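Local coordinates for protein dihydrofolate reductase (Coxiella burnetii, PDB 3TQ9) that probably catalyses the NADPH-dependent reduction of 7,8-dihydrofolate to tetrahydrofolate, a step needed to make glycine, purines and DNA precursors, at residues 35-40 / 55-60; 1-6 / 93-98; 40-45 / 61-66. All coordinates share one frame; numbering follows the deposited sequence.

Contact 1 (35-40 / 55-60); sequences ITLGKP and LPHRRN. With MTX (methotrexate), chain C.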
loop_
_atom_site.group_PDB
_atom_site.type_symbol
_atom_site.label_atom_id
_atom_site.label_comp_id
_atom_site.label_asym_id
_atom_site.label_seq_id
_atom_site.Cartn_x
_atom_site.Cartn_y
_atom_site.Cartn_z
ATOM N N ILE A 35 8.295 6.606 5.601
ATOM C CA ILE A 35 7.585 5.495 6.216
ATOM C C ILE A 35 8.072 4.137 5.701
ATOM O O ILE A 35 8.173 3.192 6.475
ATOM C CB ILE A 35 6.055 5.611 6.008
ATOM C CG1 ILE A 35 5.479 6.753 6.842
ATOM C CG2 ILE A 35 5.358 4.340 6.433
ATOM C CD1 ILE A 35 5.468 6.480 8.344
ATOM N N THR A 36 8.385 4.039 4.410
ATOM C CA THR A 36 8.709 2.751 3.796
ATOM C C THR A 36 10.210 2.463 3.643
ATOM O O THR A 36 10.575 1.334 3.315
ATOM C CB THR A 36 8.048 2.613 2.421
ATOM O OG1 THR A 36 8.551 3.620 1.536
ATOM C CG2 THR A 36 6.539 2.741 2.537
ATOM N N LEU A 37 11.063 3.464 3.864
ATOM C CA LEU A 37 12.520 3.304 3.725
ATOM C C LEU A 37 13.071 2.184 4.611
ATOM O O LEU A 37 12.848 2.173 5.824
ATOM C CB LEU A 37 13.268 4.614 4.069
ATOM C CG LEU A 37 13.743 5.553 2.952
ATOM C CD1 LEU A 37 14.391 6.796 3.549
ATOM C CD2 LEU A 37 14.716 4.859 2.032
ATOM N N GLY A 38 13.806 1.262 3.990
ATOM C CA GLY A 38 14.493 0.179 4.695
ATOM C C GLY A 38 13.627 -1.001 5.099
ATOM O O GLY A 38 14.078 -1.874 5.833
ATOM N N LYS A 39 12.386 -1.037 4.626
ATOM C CA LYS A 39 11.453 -2.087 5.016
ATOM C C LYS A 39 10.976 -2.875 3.797
ATOM O O LYS A 39 11.070 -2.391 2.665
ATOM C CB LYS A 39 10.270 -1.490 5.784
ATOM C CG LYS A 39 10.675 -0.894 7.128
ATOM C CD LYS A 39 9.572 -0.036 7.751
ATOM C CE LYS A 39 10.074 0.746 8.970
ATOM N NZ LYS A 39 9.139 1.845 9.365
ATOM N N PRO A 40 10.504 -4.114 4.019
ATOM C CA PRO A 40 9.852 -4.856 2.943
ATOM C C PRO A 40 8.535 -4.203 2.545
ATOM O O PRO A 40 7.667 -4.019 3.409
ATOM C CB PRO A 40 9.602 -6.240 3.565
ATOM C CG PRO A 40 10.557 -6.351 4.675
ATOM C CD PRO A 40 10.738 -4.962 5.201
ATOM N N LEU A 55 11.469 0.718 -6.108
ATOM C CA LEU A 55 11.709 1.885 -5.265
ATOM C C LEU A 55 13.050 1.672 -4.566
ATOM O O LEU A 55 13.281 0.612 -3.993
ATOM C CB LEU A 55 10.586 2.082 -4.236
ATOM C CG LEU A 55 9.188 2.420 -4.760
ATOM C CD1 LEU A 55 8.158 2.287 -3.668
ATOM C CD2 LEU A 55 9.155 3.813 -5.344
ATOM N N PRO A 56 13.952 2.672 -4.625
ATOM C CA PRO A 56 15.293 2.464 -4.074
ATOM C C PRO A 56 15.298 2.327 -2.556
ATOM O O PRO A 56 14.400 2.837 -1.885
ATOM C CB PRO A 56 16.054 3.720 -4.509
ATOM C CG PRO A 56 15.000 4.760 -4.676
ATOM C CD PRO A 56 13.786 4.030 -5.176
ATOM N N HIS A 57 16.295 1.614 -2.040
ATOM C CA HIS A 57 16.520 1.491 -0.598
ATOM C C HIS A 57 15.385 0.783 0.150
ATOM O O HIS A 57 15.166 1.030 1.341
ATOM C CB HIS A 57 16.773 2.873 0.015
ATOM C CG HIS A 57 17.784 3.686 -0.729
ATOM N ND1 HIS A 57 19.001 3.174 -1.127
ATOM C CD2 HIS A 57 17.767 4.977 -1.132
ATOM C CE1 HIS A 57 19.687 4.114 -1.751
ATOM N NE2 HIS A 57 18.961 5.216 -1.768
ATOM N N ARG A 58 14.689 -0.100 -0.560
ATOM C CA ARG A 58 13.618 -0.928 -0.016
ATOM C C ARG A 58 13.635 -2.284 -0.699
ATOM O O ARG A 58 14.046 -2.400 -1.856
ATOM C CB ARG A 58 12.262 -0.305 -0.309
ATOM C CG ARG A 58 11.770 0.626 0.740
ATOM C CD ARG A 58 10.962 1.728 0.127
ATOM N NE ARG A 58 11.814 2.655 -0.605
ATOM C CZ ARG A 58 11.394 3.798 -1.131
ATOM N NH1 ARG A 58 10.122 4.172 -1.013
ATOM N NH2 ARG A 58 12.252 4.571 -1.779
ATOM N N ARG A 59 13.172 -3.302 0.017
ATOM C CA ARG A 59 13.000 -4.615 -0.572
ATOM C C ARG A 59 11.666 -4.600 -1.271
ATOM O O ARG A 59 10.619 -4.610 -0.620
ATOM C CB ARG A 59 13.044 -5.719 0.484
ATOM C CG ARG A 59 13.012 -7.108 -0.105
ATOM C CD ARG A 59 13.172 -8.157 0.965
ATOM N NE ARG A 59 12.905 -9.487 0.432
ATOM C CZ ARG A 59 12.819 -10.595 1.162
ATOM N NH1 ARG A 59 12.969 -10.552 2.484
ATOM N NH2 ARG A 59 12.575 -11.754 0.561
ATOM N N ASN A 60 11.705 -4.539 -2.598
ATOM C CA ASN A 60 10.498 -4.531 -3.380
ATOM C C ASN A 60 10.034 -5.954 -3.545
ATOM O O ASN A 60 10.784 -6.787 -4.042
ATOM C CB ASN A 60 10.746 -3.911 -4.744
ATOM C CG ASN A 60 10.880 -2.416 -4.682
ATOM O OD1 ASN A 60 10.003 -1.697 -5.141
ATOM N ND2 ASN A 60 11.985 -1.933 -4.125
HETATM N N1 MTX C . 0.915 7.309 -1.263
HETATM C C2 MTX C . 0.701 6.730 -0.024
HETATM N NA2 MTX C . 0.469 7.492 1.031
HETATM N N3 MTX C . 0.721 5.357 0.126
HETATM C C4 MTX C . 0.961 4.534 -0.952
HETATM N NA4 MTX C . 0.978 3.212 -0.793
HETATM C C4A MTX C . 1.179 5.101 -2.203
HETATM N N5 MTX C . 1.421 4.285 -3.290
HETATM C C6 MTX C . 1.644 4.837 -4.524
HETATM C C7 MTX C . 1.623 6.227 -4.693
HETATM N N8 MTX C . 1.385 7.056 -3.605
HETATM C C8A MTX C . 1.158 6.497 -2.358
HETATM C C9 MTX C . 1.908 3.895 -5.666
HETATM N N10 MTX C . 2.649 4.556 -6.727
HETATM C CM MTX C . 1.962 4.688 -8.027
HETATM C C11 MTX C . 6.321 6.543 -6.056
HETATM C C12 MTX C . 5.604 6.766 -7.220
HETATM C C13 MTX C . 4.395 6.114 -7.434
HETATM C C14 MTX C . 3.896 5.221 -6.483
HETATM C C15 MTX C . 4.631 5.001 -5.317
HETATM C C16 MTX C . 5.839 5.660 -5.106
HETATM C C MTX C . 7.621 7.264 -5.854
HETATM O O MTX C . 8.289 7.781 -6.985
HETATM N N MTX C . 8.126 7.397 -4.630
HETATM C CA MTX C . 9.560 7.498 -4.436
HETATM C CT MTX C . 9.971 6.918 -3.131
HETATM O O1 MTX C . 9.107 6.604 -2.293
HETATM O O2 MTX C . 11.186 6.735 -2.888
HETATM C CB MTX C . 10.060 8.938 -4.522
HETATM C CG MTX C . 9.023 9.969 -4.106
HETATM C CD MTX C . 9.651 11.333 -4.252
HETATM O OE1 MTX C . 10.123 11.912 -3.240
HETATM O OE2 MTX C . 9.708 11.887 -5.384
#

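Contact 2 (1-6 / 93-98); sequences MIITLI and VIIIGG. With NDP (NADPH dihydro-nicotinamide-adenine-dinucleotide phosphate), chain B.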
loop_
_atom_site.group_PDB
_atom_site.type_symbol
_atom_site.label_atom_id
_atom_site.label_comp_id
_atom_site.label_asym_id
_atom_site.label_seq_id
_atom_site.Cartn_x
_atom_site.Cartn_y
_atom_site.Cartn_z
ATOM N N MET A 1 5.527 -10.264 13.394
ATOM C CA MET A 1 5.388 -9.388 12.203
ATOM C C MET A 1 4.116 -8.545 12.276
ATOM O O MET A 1 3.018 -9.077 12.418
ATOM C CB MET A 1 5.354 -10.248 10.945
ATOM C CG MET A 1 5.303 -9.467 9.651
ATOM S SD MET A 1 4.272 -10.309 8.453
ATOM C CE MET A 1 5.171 -11.837 8.227
ATOM N N ILE A 2 4.276 -7.230 12.170
ATOM C CA ILE A 2 3.152 -6.308 12.113
ATOM C C ILE A 2 2.867 -6.023 10.645
ATOM O O ILE A 2 3.786 -5.700 9.896
ATOM C CB ILE A 2 3.488 -4.988 12.837
ATOM C CG1 ILE A 2 3.771 -5.248 14.320
ATOM C CG2 ILE A 2 2.371 -3.963 12.671
ATOM C CD1 ILE A 2 2.653 -5.993 15.067
ATOM N N ILE A 3 1.603 -6.148 10.233
ATOM C CA ILE A 3 1.214 -5.923 8.837
ATOM C C ILE A 3 0.544 -4.565 8.705
ATOM O O ILE A 3 -0.505 -4.318 9.304
ATOM C CB ILE A 3 0.259 -7.022 8.324
ATOM C CG1 ILE A 3 0.980 -8.370 8.277
ATOM C CG2 ILE A 3 -0.269 -6.658 6.944
ATOM C CD1 ILE A 3 0.100 -9.510 7.855
ATOM N N THR A 4 1.154 -3.694 7.907
ATOM C CA THR A 4 0.723 -2.322 7.786
ATOM C C THR A 4 0.307 -2.017 6.360
ATOM O O THR A 4 1.051 -2.316 5.425
ATOM C CB THR A 4 1.855 -1.386 8.165
ATOM O OG1 THR A 4 2.229 -1.628 9.526
ATOM C CG2 THR A 4 1.429 0.066 8.000
ATOM N N LEU A 5 -0.885 -1.437 6.200
ATOM C CA LEU A 5 -1.335 -0.931 4.903
ATOM C C LEU A 5 -1.064 0.562 4.874
ATOM O O LEU A 5 -1.441 1.272 5.801
ATOM C CB LEU A 5 -2.833 -1.177 4.690
ATOM C CG LEU A 5 -3.339 -2.557 4.244
ATOM C CD1 LEU A 5 -2.665 -3.661 4.986
ATOM C CD2 LEU A 5 -4.838 -2.644 4.438
ATOM N N ILE A 6 -0.399 1.029 3.820
ATOM C CA ILE A 6 -0.206 2.456 3.577
ATOM C C ILE A 6 -0.900 2.805 2.257
ATOM O O ILE A 6 -0.654 2.170 1.230
ATOM C CB ILE A 6 1.314 2.847 3.573
ATOM C CG1 ILE A 6 1.491 4.369 3.547
ATOM C CG2 ILE A 6 2.074 2.200 2.415
ATOM C CD1 ILE A 6 2.909 4.806 3.825
ATOM N N VAL A 93 5.981 -5.577 7.939
ATOM C CA VAL A 93 5.772 -5.691 6.487
ATOM C C VAL A 93 4.772 -4.622 6.069
ATOM O O VAL A 93 3.737 -4.448 6.717
ATOM C CB VAL A 93 5.251 -7.078 6.096
ATOM C CG1 VAL A 93 4.953 -7.145 4.602
ATOM C CG2 VAL A 93 6.264 -8.150 6.499
ATOM N N ILE A 94 5.101 -3.894 5.002
ATOM C CA ILE A 94 4.287 -2.772 4.548
ATOM C C ILE A 94 3.666 -3.081 3.208
ATOM O O ILE A 94 4.364 -3.306 2.226
ATOM C CB ILE A 94 5.099 -1.469 4.460
ATOM C CG1 ILE A 94 5.623 -1.103 5.851
ATOM C CG2 ILE A 94 4.234 -0.342 3.924
ATOM C CD1 ILE A 94 6.411 0.162 5.891
ATOM N N ILE A 95 2.340 -3.094 3.188
ATOM C CA ILE A 95 1.578 -3.387 1.997
ATOM C C ILE A 95 1.251 -2.055 1.355
ATOM O O ILE A 95 0.587 -1.219 1.976
ATOM C CB ILE A 95 0.253 -4.119 2.328
ATOM C CG1 ILE A 95 0.490 -5.315 3.275
ATOM C CG2 ILE A 95 -0.442 -4.562 1.035
ATOM C CD1 ILE A 95 1.417 -6.369 2.733
ATOM N N ILE A 96 1.713 -1.855 0.120
ATOM C CA ILE A 96 1.536 -0.576 -0.571
ATOM C C ILE A 96 0.419 -0.564 -1.634
ATOM O O ILE A 96 0.142 0.465 -2.189
ATOM C CB ILE A 96 2.879 -0.053 -1.180
ATOM C CG1 ILE A 96 3.337 -0.875 -2.384
ATOM C CG2 ILE A 96 3.989 -0.019 -0.120
ATOM C CD1 ILE A 96 4.329 -0.153 -3.250
ATOM N N GLY A 97 -0.219 -1.695 -1.911
ATOM C CA GLY A 97 -1.339 -1.728 -2.860
ATOM C C GLY A 97 -1.101 -2.688 -4.007
ATOM O O GLY A 97 -0.100 -3.396 -4.007
ATOM N N GLY A 98 -1.982 -2.717 -5.007
ATOM C CA GLY A 98 -3.088 -1.777 -5.174
ATOM C C GLY A 98 -4.402 -2.298 -4.636
ATOM O O GLY A 98 -4.430 -2.938 -3.595
HETATM P PA NDP B . -2.871 -4.310 -8.022
HETATM O O1A NDP B . -3.598 -4.866 -6.835
HETATM O O2A NDP B . -1.788 -3.298 -7.799
HETATM O O5B NDP B . -2.230 -5.544 -8.786
HETATM C C5B NDP B . -3.097 -6.541 -9.320
HETATM C C4B NDP B . -2.269 -7.731 -9.771
HETATM O O4B NDP B . -1.580 -8.275 -8.644
HETATM C C3B NDP B . -3.067 -8.902 -10.328
HETATM O O3B NDP B . -3.394 -8.768 -11.706
HETATM C C2B NDP B . -2.102 -10.034 -10.120
HETATM O O2B NDP B . -1.042 -9.932 -11.065
HETATM C C1B NDP B . -1.512 -9.699 -8.761
HETATM N N9A NDP B . -2.227 -10.283 -7.615
HETATM C C8A NDP B . -3.105 -9.655 -6.819
HETATM N N7A NDP B . -3.556 -10.496 -5.854
HETATM C C5A NDP B . -2.940 -11.678 -6.036
HETATM C C6A NDP B . -2.948 -12.995 -5.385
HETATM N N6A NDP B . -3.726 -13.228 -4.303
HETATM N N1A NDP B . -2.153 -13.958 -5.897
HETATM C C2A NDP B . -1.377 -13.740 -6.969
HETATM N N3A NDP B . -1.332 -12.566 -7.595
HETATM C C4A NDP B . -2.074 -11.527 -7.190
HETATM O O3 NDP B . -3.877 -3.752 -9.151
HETATM P PN NDP B . -4.973 -2.568 -9.020
HETATM O O1N NDP B . -6.100 -2.948 -8.091
HETATM O O2N NDP B . -5.309 -2.205 -10.436
HETATM O O5D NDP B . -4.187 -1.344 -8.376
HETATM C C5D NDP B . -3.399 -0.495 -9.201
HETATM C C4D NDP B . -4.046 0.869 -9.173
HETATM O O4D NDP B . -4.026 1.367 -7.834
HETATM C C3D NDP B . -3.253 1.846 -10.014
HETATM O O3D NDP B . -4.116 2.885 -10.486
HETATM C C2D NDP B . -2.262 2.401 -9.023
HETATM O O2D NDP B . -1.707 3.633 -9.498
HETATM C C1D NDP B . -3.159 2.511 -7.787
HETATM N N1N NDP B . -2.478 2.504 -6.494
HETATM C C2N NDP B . -2.764 3.503 -5.657
HETATM C C3N NDP B . -2.192 3.585 -4.411
HETATM C C7N NDP B . -2.535 4.713 -3.500
HETATM O O7N NDP B . -2.024 4.762 -2.404
HETATM N N7N NDP B . -3.378 5.652 -3.911
HETATM C C4N NDP B . -1.235 2.508 -4.000
HETATM C C5N NDP B . -0.970 1.456 -4.966
HETATM C C6N NDP B . -1.630 1.506 -6.187
HETATM P P2B NDP B . -0.920 -10.711 -12.458
HETATM O O1X NDP B . -1.951 -9.964 -13.250
HETATM O O2X NDP B . 0.484 -10.455 -12.948
HETATM O O3X NDP B . -1.171 -12.161 -12.154
#

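Contact 3 (40-45 / 61-66); sequences PIVMGR and IVITQQ. With NDP (NADPH dihydro-nicotinamide-adenine-dinucleotide phosphate), chain B.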
loop_
_atom_site.group_PDB
_atom_site.type_symbol
_atom_site.label_atom_id
_atom_site.label_comp_id
_atom_site.label_asym_id
_atom_site.label_seq_id
_atom_site.Cartn_x
_atom_site.Cartn_y
_atom_site.Cartn_z
ATOM N N PRO A 40 10.504 -4.114 4.019
ATOM C CA PRO A 40 9.852 -4.856 2.943
ATOM C C PRO A 40 8.535 -4.203 2.545
ATOM O O PRO A 40 7.667 -4.019 3.409
ATOM C CB PRO A 40 9.602 -6.240 3.565
ATOM C CG PRO A 40 10.557 -6.351 4.675
ATOM C CD PRO A 40 10.738 -4.962 5.201
ATOM N N ILE A 41 8.413 -3.825 1.269
ATOM C CA ILE A 41 7.146 -3.338 0.719
ATOM C C ILE A 41 6.554 -4.395 -0.232
ATOM O O ILE A 41 7.251 -4.938 -1.104
ATOM C CB ILE A 41 7.253 -1.927 0.037
ATOM C CG1 ILE A 41 8.225 -1.921 -1.137
ATOM C CG2 ILE A 41 7.693 -0.881 1.034
ATOM C CD1 ILE A 41 8.207 -0.612 -1.918
ATOM N N VAL A 42 5.273 -4.705 -0.020
ATOM C CA VAL A 42 4.550 -5.699 -0.801
ATOM C C VAL A 42 3.560 -4.965 -1.703
ATOM O O VAL A 42 2.753 -4.157 -1.235
ATOM C CB VAL A 42 3.817 -6.697 0.120
ATOM C CG1 VAL A 42 2.997 -7.693 -0.692
ATOM C CG2 VAL A 42 4.802 -7.438 0.997
ATOM N N MET A 43 3.631 -5.252 -2.999
ATOM C CA MET A 43 2.777 -4.613 -3.988
ATOM C C MET A 43 2.267 -5.632 -4.996
ATOM O O MET A 43 2.862 -6.695 -5.171
ATOM C CB MET A 43 3.556 -3.510 -4.711
ATOM C CG MET A 43 4.621 -4.011 -5.708
ATOM S SD MET A 43 5.765 -2.718 -6.251
ATOM C CE MET A 43 6.778 -2.546 -4.803
ATOM N N GLY A 44 1.162 -5.312 -5.658
ATOM C CA GLY A 44 0.684 -6.113 -6.776
ATOM C C GLY A 44 1.464 -5.797 -8.038
ATOM O O GLY A 44 2.153 -4.788 -8.113
ATOM N N ARG A 45 1.346 -6.656 -9.045
ATOM C CA ARG A 45 2.081 -6.476 -10.294
ATOM C C ARG A 45 1.622 -5.223 -11.043
ATOM O O ARG A 45 2.444 -4.516 -11.632
ATOM C CB ARG A 45 1.959 -7.715 -11.176
ATOM C CG ARG A 45 2.888 -7.733 -12.382
ATOM C CD ARG A 45 2.281 -7.043 -13.585
ATOM N NE ARG A 45 1.101 -7.748 -14.071
ATOM C CZ ARG A 45 0.138 -7.209 -14.818
ATOM N NH1 ARG A 45 0.172 -5.926 -15.176
ATOM N NH2 ARG A 45 -0.878 -7.967 -15.205
ATOM N N ILE A 61 8.804 -6.234 -3.119
ATOM C CA ILE A 61 8.217 -7.564 -3.249
ATOM C C ILE A 61 6.964 -7.454 -4.089
ATOM O O ILE A 61 6.051 -6.700 -3.740
ATOM C CB ILE A 61 7.871 -8.169 -1.873
ATOM C CG1 ILE A 61 9.098 -8.125 -0.952
ATOM C CG2 ILE A 61 7.376 -9.596 -2.031
ATOM C CD1 ILE A 61 8.947 -8.885 0.333
ATOM N N VAL A 62 6.919 -8.198 -5.195
ATOM C CA VAL A 62 5.792 -8.140 -6.142
ATOM C C VAL A 62 4.999 -9.464 -6.210
ATOM O O VAL A 62 5.584 -10.547 -6.323
ATOM C CB VAL A 62 6.289 -7.736 -7.560
ATOM C CG1 VAL A 62 5.135 -7.717 -8.570
ATOM C CG2 VAL A 62 7.011 -6.370 -7.503
ATOM N N ILE A 63 3.667 -9.358 -6.143
ATOM C CA ILE A 63 2.784 -10.513 -6.179
ATOM C C ILE A 63 2.164 -10.634 -7.572
ATOM O O ILE A 63 1.516 -9.700 -8.049
ATOM C CB ILE A 63 1.647 -10.416 -5.127
ATOM C CG1 ILE A 63 2.192 -10.023 -3.750
ATOM C CG2 ILE A 63 0.880 -11.737 -5.041
ATOM C CD1 ILE A 63 3.348 -10.824 -3.286
ATOM N N THR A 64 2.388 -11.773 -8.222
ATOM C CA THR A 64 1.830 -12.050 -9.537
ATOM C C THR A 64 1.380 -13.493 -9.584
ATOM O O THR A 64 1.768 -14.285 -8.736
ATOM C CB THR A 64 2.851 -11.813 -10.670
ATOM O OG1 THR A 64 2.218 -12.061 -11.937
ATOM C CG2 THR A 64 4.080 -12.718 -10.517
ATOM N N GLN A 65 0.544 -13.826 -10.568
ATOM C CA GLN A 65 0.222 -15.217 -10.847
ATOM C C GLN A 65 1.053 -15.738 -12.021
ATOM O O GLN A 65 1.057 -16.935 -12.284
ATOM C CB GLN A 65 -1.276 -15.380 -11.114
ATOM C CG GLN A 65 -2.130 -15.023 -9.903
ATOM C CD GLN A 65 -3.609 -14.898 -10.206
ATOM O OE1 GLN A 65 -4.427 -15.621 -9.631
ATOM N NE2 GLN A 65 -3.965 -13.960 -11.097
ATOM N N GLN A 66 1.769 -14.844 -12.702
ATOM C CA GLN A 66 2.589 -15.216 -13.844
ATOM C C GLN A 66 3.848 -15.911 -13.362
ATOM O O GLN A 66 4.696 -15.289 -12.738
ATOM C CB GLN A 66 2.982 -13.979 -14.644
ATOM C CG GLN A 66 1.815 -13.146 -15.172
ATOM C CD GLN A 66 2.281 -12.016 -16.083
ATOM O OE1 GLN A 66 2.735 -12.263 -17.207
ATOM N NE2 GLN A 66 2.176 -10.775 -15.603
HETATM P PA NDP B . -2.871 -4.310 -8.022
HETATM O O1A NDP B . -3.598 -4.866 -6.835
HETATM O O2A NDP B . -1.788 -3.298 -7.799
HETATM O O5B NDP B . -2.230 -5.544 -8.786
HETATM C C5B NDP B . -3.097 -6.541 -9.320
HETATM C C4B NDP B . -2.269 -7.731 -9.771
HETATM O O4B NDP B . -1.580 -8.275 -8.644
HETATM C C3B NDP B . -3.067 -8.902 -10.328
HETATM O O3B NDP B . -3.394 -8.768 -11.706
HETATM C C2B NDP B . -2.102 -10.034 -10.120
HETATM O O2B NDP B . -1.042 -9.932 -11.065
HETATM C C1B NDP B . -1.512 -9.699 -8.761
HETATM N N9A NDP B . -2.227 -10.283 -7.615
HETATM C C8A NDP B . -3.105 -9.655 -6.819
HETATM N N7A NDP B . -3.556 -10.496 -5.854
HETATM C C5A NDP B . -2.940 -11.678 -6.036
HETATM C C6A NDP B . -2.948 -12.995 -5.385
HETATM N N6A NDP B . -3.726 -13.228 -4.303
HETATM N N1A NDP B . -2.153 -13.958 -5.897
HETATM C C2A NDP B . -1.377 -13.740 -6.969
HETATM N N3A NDP B . -1.332 -12.566 -7.595
HETATM C C4A NDP B . -2.074 -11.527 -7.190
HETATM O O3 NDP B . -3.877 -3.752 -9.151
HETATM P PN NDP B . -4.973 -2.568 -9.020
HETATM O O1N NDP B . -6.100 -2.948 -8.091
HETATM O O2N NDP B . -5.309 -2.205 -10.436
HETATM O O5D NDP B . -4.187 -1.344 -8.376
HETATM C C5D NDP B . -3.399 -0.495 -9.201
HETATM C C4D NDP B . -4.046 0.869 -9.173
HETATM O O4D NDP B . -4.026 1.367 -7.834
HETATM C C3D NDP B . -3.253 1.846 -10.014
HETATM O O3D NDP B . -4.116 2.885 -10.486
HETATM C C2D NDP B . -2.262 2.401 -9.023
HETATM O O2D NDP B . -1.707 3.633 -9.498
HETATM C C1D NDP B . -3.159 2.511 -7.787
HETATM N N1N NDP B . -2.478 2.504 -6.494
HETATM C C2N NDP B . -2.764 3.503 -5.657
HETATM C C3N NDP B . -2.192 3.585 -4.411
HETATM C C7N NDP B . -2.535 4.713 -3.500
HETATM O O7N NDP B . -2.024 4.762 -2.404
HETATM N N7N NDP B . -3.378 5.652 -3.911
HETATM C C4N NDP B . -1.235 2.508 -4.000
HETATM C C5N NDP B . -0.970 1.456 -4.966
HETATM C C6N NDP B . -1.630 1.506 -6.187
HETATM P P2B NDP B . -0.920 -10.711 -12.458
HETATM O O1X NDP B . -1.951 -9.964 -13.250
HETATM O O2X NDP B . 0.484 -10.455 -12.948
HETATM O O3X NDP B . -1.171 -12.161 -12.154
#

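Contact 1 (35-40 / 55-60)
R58 crosses T36 at a slant at the end of helix 26-36, and its side chain is the packed half of this contact. R58 CD lies 3.4 Å from T36 OG1, and the methylenes press on the last helical residue before the guanidinium turns to its polar partners. Bends at chi2 and at chi3 (-72°) swing the head back over its own loop, where L55 CB covers one face and NE and NH2 both point at P56 O, with R58 NH2 2.8 Å from it. Held flat in this way, the head offers two N-H groups to the alpha-carboxylate of methotrexate: R58 NH1 is 2.9 Å from O1 (174° at the hydrogen) and R58 NH2 is 2.7 Å from O2, two nearly straight hydrogen bonds, one to each carboxylate oxygen, which suits arginine. R58 NH1 also makes a weak bond to T36 OG1 (3.0 Å), whose stronger partner is F32 O.

The other half is loose and faces solvent. The type II turn T36-K39 places G38 where phi is +79°, a conformation easy for a residue without a side chain, and G38 N donates to H57 O at 3.0 Å. Beside this bond L37 CD2 rests on H57 CB, 3.5 Å away, the two side chains pointing the same way, while H57 and R59 are exposed.

Inward, T36 packs on I41 and I94, and L55 on F32 and I41. R59 pairs with D75 of strand 74-77. The contact joins the end of helix 26-36 to the start of strand 59-63, with strands 40-44 and 92-97 alongside.

Contact 2 (1-6 / 93-98)
T4 O receives the shortest bond of this pair, from I95 N at 2.7 Å and almost straight (172°), and the CA-H of I94 also leans toward the same oxygen. Three more bonds continue the parallel pattern: V93 N to I2 O, T4 N to V93 O, and I6 N to I95 O. I3, L5, V93 and I95 share one side of the sheet, where I95 CG1 is 4.0 Å from both I3 CG2 and L5 CD1. T4 and I94 point to the other.

These are neighbouring central strands of the mixed sheet of the dihydrofolate reductase fold, which explains the branched aliphatic side chains: helix 99-105 packs on L5 and I95, while helix 26-36 packs on I6 and I94. I6 CG2 meets I94 CG2 at 3.7 Å because chi1 of -171° sends CG1 away along the strand and leaves the methyl facing I94. At the outer end M1 lays its bent thioether across V93, with SD 3.5 Å from CG2.

At the opposite end the strands open onto the ligands. I6 O accepts from NA4 of methotrexate, and I96 O comes within 3.1 Å of C4N, the nicotinamide carbon of NADPH that carries the hydride. Without side chains, G97 and G98 leave room for the cofactor: G97 CA is 3.8 Å from C5N, and beyond a cis peptide G98 N makes a weak bond to pyrophosphate oxygen O2A.

Contact 3 (40-45 / 61-66)
I63 N donates to M43 O at 2.9 Å across adjacent parallel strands of a beta-alpha-beta unit, strand 40-44, helix 45-51 and strand 59-63, where M43 lies level with V62. On one side V42 CG1 touches I63 CG1, and on the other M43 CG packs against V62 CG2. Beta-branched residues suit such extended strands, whereas side-chain-less G44 lets ester oxygen O5B of NADPH close in at the strand end.

R45, the first residue of the helix, carries the contact to NADPH. R45 CB lies 3.6 Å from phosphate oxygen O2X, with I63 O and T64 CB also close. CG, anti to the backbone N (chi1 -169°), and then CD run on past O2X. R45 NE donates to O2X (3.0 Å, 165°), which lies in the guanidinium plane, while R45 NH2 reaches O1X at 3.0 Å and NH1 pairs with D49. Successive bends of the same sense at chi2 and chi3 curl the chain round the 2'-phosphate, the group that distinguishes NADPH from NADH.

The loop after strand 59-63 supplies further bonds. T64 OG1 donates to O2X at 2.6 Å and itself accepts from Q66 N in an ST turn, which sets the loop. Q65 N donates to O3X at 2.9 Å. Besides R45 NE and T64 OG1, O2X takes a third bond, from Q66 NE2 at 3.2 Å.

How the contacts relate
The three contacts all reach one sheet and lie 12 to 13 Å apart between centres. Strand 40-44 ties them together: a probable hydrogen bond from I94 N to P40 O (3.0 Å) joins contacts 1 and 2, I41 N to R59 O (3.0 Å) joins contacts 1 and 3, and G44 N to G97 O (2.8 Å) joins contacts 2 and 3. Along the chain, contacts 1 and 3 both lie within the loop closed by contact 2. Contact 1 meets the glutamate carboxylate of methotrexate and the neighbouring benzoyl amide, contact 2 the nicotinamide and pyrophosphate of NADPH and, through I6 O, methotrexate as well, and contact 3 the 2'-phosphate and adenosine of NADPH.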